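Local coordinates for protein endo-1,3-beta-glucanase, family GH16 (Zobellia galactanivorans, PDB 4CTE) that probably hydrolyses internal beta-1,3 linkages of glucans such as laminarin, this chain being the family GH16 catalytic module of a longer protein, at residues W99-N104 with C113-I118. The protein carries 1 engineered substitution. Sequence-based numbering, arbitrary orientation.
Sequences WMLGNN and CGEIDI. With GS1 (1-thio-beta-D-glucopyranose), chain C; GS1 (1-thio-beta-D-glucopyranose), chain B.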
loop_
_atom_site.group_PDB
_atom_site.type_symbol
_atom_site.label_atom_id
_atom_site.label_comp_id
_atom_site.label_asym_id
_atom_site.label_seq_id
_atom_site.Cartn_x
_atom_site.Cartn_y
_atom_site.Cartn_z
ATOM N N TRP A 99 -0.874 1.304 1.261
ATOM C CA TRP A 99 0.026 2.297 1.782
ATOM C C TRP A 99 -0.430 3.705 1.548
ATOM O O TRP A 99 -1.498 3.921 0.972
ATOM C CB TRP A 99 1.426 2.024 1.184
ATOM C CG TRP A 99 1.523 1.976 -0.313
ATOM C CD1 TRP A 99 0.857 1.120 -1.200
ATOM C CD2 TRP A 99 2.496 2.711 -1.134
ATOM N NE1 TRP A 99 1.308 1.306 -2.486
ATOM C CE2 TRP A 99 2.286 2.265 -2.517
ATOM C CE3 TRP A 99 3.491 3.688 -0.862
ATOM C CZ2 TRP A 99 3.042 2.770 -3.572
ATOM C CZ3 TRP A 99 4.245 4.204 -1.940
ATOM C CH2 TRP A 99 4.012 3.752 -3.269
ATOM N N MET A 100 0.366 4.661 2.031
ATOM C CA MET A 100 0.020 6.079 1.994
ATOM C C MET A 100 1.242 6.907 1.708
ATOM O O MET A 100 2.342 6.540 2.121
ATOM C CB MET A 100 -0.588 6.521 3.336
ATOM C CG MET A 100 -1.745 5.648 3.830
ATOM S SD MET A 100 -2.494 6.270 5.331
ATOM C CE MET A 100 -3.501 7.647 4.716
ATOM N N LEU A 101 1.024 8.007 1.000
ATOM C CA LEU A 101 2.055 8.974 0.667
ATOM C C LEU A 101 1.567 10.345 0.992
ATOM O O LEU A 101 0.375 10.621 0.833
ATOM C CB LEU A 101 2.394 8.916 -0.815
ATOM C CG LEU A 101 3.224 7.734 -1.313
ATOM C CD1 LEU A 101 3.228 7.754 -2.850
ATOM C CD2 LEU A 101 4.655 7.754 -0.758
ATOM N N GLY A 102 2.472 11.213 1.434
ATOM C CA GLY A 102 2.108 12.614 1.726
ATOM C C GLY A 102 1.670 13.350 0.474
ATOM O O GLY A 102 2.261 13.178 -0.624
ATOM N N ASN A 103 0.616 14.146 0.620
ATOM C CA ASN A 103 0.141 15.036 -0.451
ATOM C C ASN A 103 1.224 15.894 -1.067
ATOM O O ASN A 103 1.218 16.129 -2.268
ATOM C CB ASN A 103 -0.937 15.999 0.065
ATOM C CG ASN A 103 -2.277 15.350 0.193
ATOM O OD1 ASN A 103 -2.471 14.198 -0.196
ATOM N ND2 ASN A 103 -3.232 16.097 0.721
ATOM N N ASN A 104 2.177 16.319 -0.232
ATOM C CA ASN A 104 3.241 17.227 -0.671
ATOM C C ASN A 104 4.314 16.548 -1.523
ATOM O O ASN A 104 5.293 17.198 -1.840
ATOM C CB ASN A 104 3.839 17.983 0.529
ATOM C CG ASN A 104 4.549 17.060 1.509
ATOM O OD1 ASN A 104 4.547 15.817 1.361
ATOM N ND2 ASN A 104 5.171 17.665 2.518
ATOM N N CYS A 113 8.245 13.492 1.386
ATOM C CA CYS A 113 6.785 13.512 1.554
ATOM C C CYS A 113 6.287 12.601 2.672
ATOM O O CYS A 113 5.206 12.820 3.181
ATOM C CB CYS A 113 6.067 13.121 0.259
ATOM S SG CYS A 113 6.492 11.465 -0.294
ATOM N N GLY A 114 7.077 11.594 3.038
ATOM C CA GLY A 114 6.676 10.624 4.050
ATOM C C GLY A 114 5.854 9.525 3.394
ATOM O O GLY A 114 5.132 9.713 2.383
ATOM N N GLU A 115 5.965 8.346 3.968
ATOM C CA GLU A 115 5.293 7.187 3.427
ATOM C C GLU A 115 4.923 6.284 4.561
ATOM O O GLU A 115 5.769 5.995 5.403
ATOM C CB GLU A 115 6.211 6.445 2.412
ATOM C CG GLU A 115 5.670 5.095 1.968
ATOM C CD GLU A 115 6.496 4.359 0.929
ATOM O OE1 GLU A 115 7.369 4.942 0.250
ATOM O OE2 GLU A 115 6.221 3.162 0.771
ATOM N N ILE A 116 3.655 5.861 4.576
ATOM C CA ILE A 116 3.154 4.885 5.548
ATOM C C ILE A 116 2.704 3.605 4.802
ATOM O O ILE A 116 1.640 3.579 4.130
ATOM C CB ILE A 116 1.989 5.407 6.463
ATOM C CG1 ILE A 116 2.336 6.742 7.162
ATOM C CG2 ILE A 116 1.569 4.302 7.464
ATOM C CD1 ILE A 116 1.135 7.384 7.822
ATOM N N ASP A 117 3.509 2.567 4.941
ATOM C CA ASP A 117 3.194 1.224 4.407
ATOM C C ASP A 117 2.385 0.526 5.483
ATOM O O ASP A 117 2.955 0.083 6.510
ATOM C CB ASP A 117 4.472 0.437 4.037
ATOM C CG ASP A 117 5.334 1.179 3.030
ATOM O OD1 ASP A 117 4.799 1.950 2.198
ATOM O OD2 ASP A 117 6.568 1.009 3.056
ATOM N N ILE A 118 1.076 0.454 5.284
ATOM C CA ILE A 118 0.185 -0.187 6.264
ATOM C C ILE A 118 0.405 -1.691 6.205
ATOM O O ILE A 118 0.578 -2.355 7.260
ATOM C CB ILE A 118 -1.307 0.216 6.077
ATOM C CG1 ILE A 118 -1.449 1.763 6.178
ATOM C CG2 ILE A 118 -2.188 -0.533 7.076
ATOM C CD1 ILE A 118 -2.788 2.345 5.787
HETATM C C1 GS1 C . 9.229 -0.123 -0.036
HETATM S S1 GS1 C . 10.461 -1.384 -0.011
HETATM C C2 GS1 C . 9.642 0.909 -1.066
HETATM O O2 GS1 C . 10.867 1.594 -0.792
HETATM C C3 GS1 C . 8.579 1.919 -0.909
HETATM C C4 GS1 C . 7.419 1.208 -1.497
HETATM O O4 GS1 C . 6.520 2.243 -1.787
HETATM C C5 GS1 C . 6.959 0.300 -0.380
HETATM O O5 GS1 C . 7.964 -0.727 -0.361
HETATM C C6 GS1 C . 5.521 -0.185 -0.572
HETATM O O6 GS1 C . 5.494 -1.524 -0.096
HETATM C C1 GS1 B . 9.036 4.050 -3.216
HETATM S S1 GS1 B . 8.675 2.457 -2.490
HETATM C C2 GS1 B . 10.249 4.043 -4.186
HETATM O O2 GS1 B . 11.416 3.561 -3.522
HETATM C C3 GS1 B . 10.441 5.504 -4.658
HETATM O O3 GS1 B . 11.630 5.676 -5.517
HETATM C C4 GS1 B . 9.080 6.093 -5.229
HETATM O O4 GS1 B . 9.247 7.468 -5.556
HETATM C C5 GS1 B . 7.888 5.928 -4.229
HETATM O O5 GS1 B . 7.797 4.524 -3.834
HETATM C C6 GS1 B . 6.504 6.480 -4.666
HETATM O O6 GS1 B . 5.950 5.726 -5.751
#
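M100 and I116 form a hydrogen-bonded antiparallel pair between strands 99-102 and 115-117, whose axes come within 4.5 Å: M100 N reaches I116 O at 2.7 Å, bent to 131° at the hydrogen, and I116 N returns to M100 O at 2.9 Å. A third bond, G102 N to G114 O, continues the pairing into the loop before E115. W99/D117 and L101/E115 are non-hydrogen-bonded pairs, placing these four side chains on the sugar-binding face. On the reverse face, M100 CB packs against I116 CB; M100's bent chain brings SD to within 4.0 Å of I118 CD1. C113 SG meets L101 CD2, while N104 OD1 sits over C113 CA and CB and N104 ND2 bonds E191.

With chi1 56°, W99 CG stands between its backbone N and carbonyl carbon, sending the indole out to the sugars, and NE1 donates a hydrogen bond to N201 OD1. The 1-thioglucose of chain C sets O4 over one face of the indole, near its rim, 3.0 Å from W99 CZ3; C6 of the chain B sugar lies at the ring edge. E115 is extended, CG anti to N, and carries its carboxylate past the indole with the planes 43° apart. OE1 is held by W110, and OE2 accepts a hydrogen bond from the chain C sugar O4 at 2.7 Å, though OE2 is less surely placed. D117 OD2 lies 3.5 Å from C5 of that sugar.

E115-I116-D117 fits the start of the GH16 ExDxxE signature, so E115 is probably the nucleophile and D117 its assisting residue, presented together beside the chain C sugar.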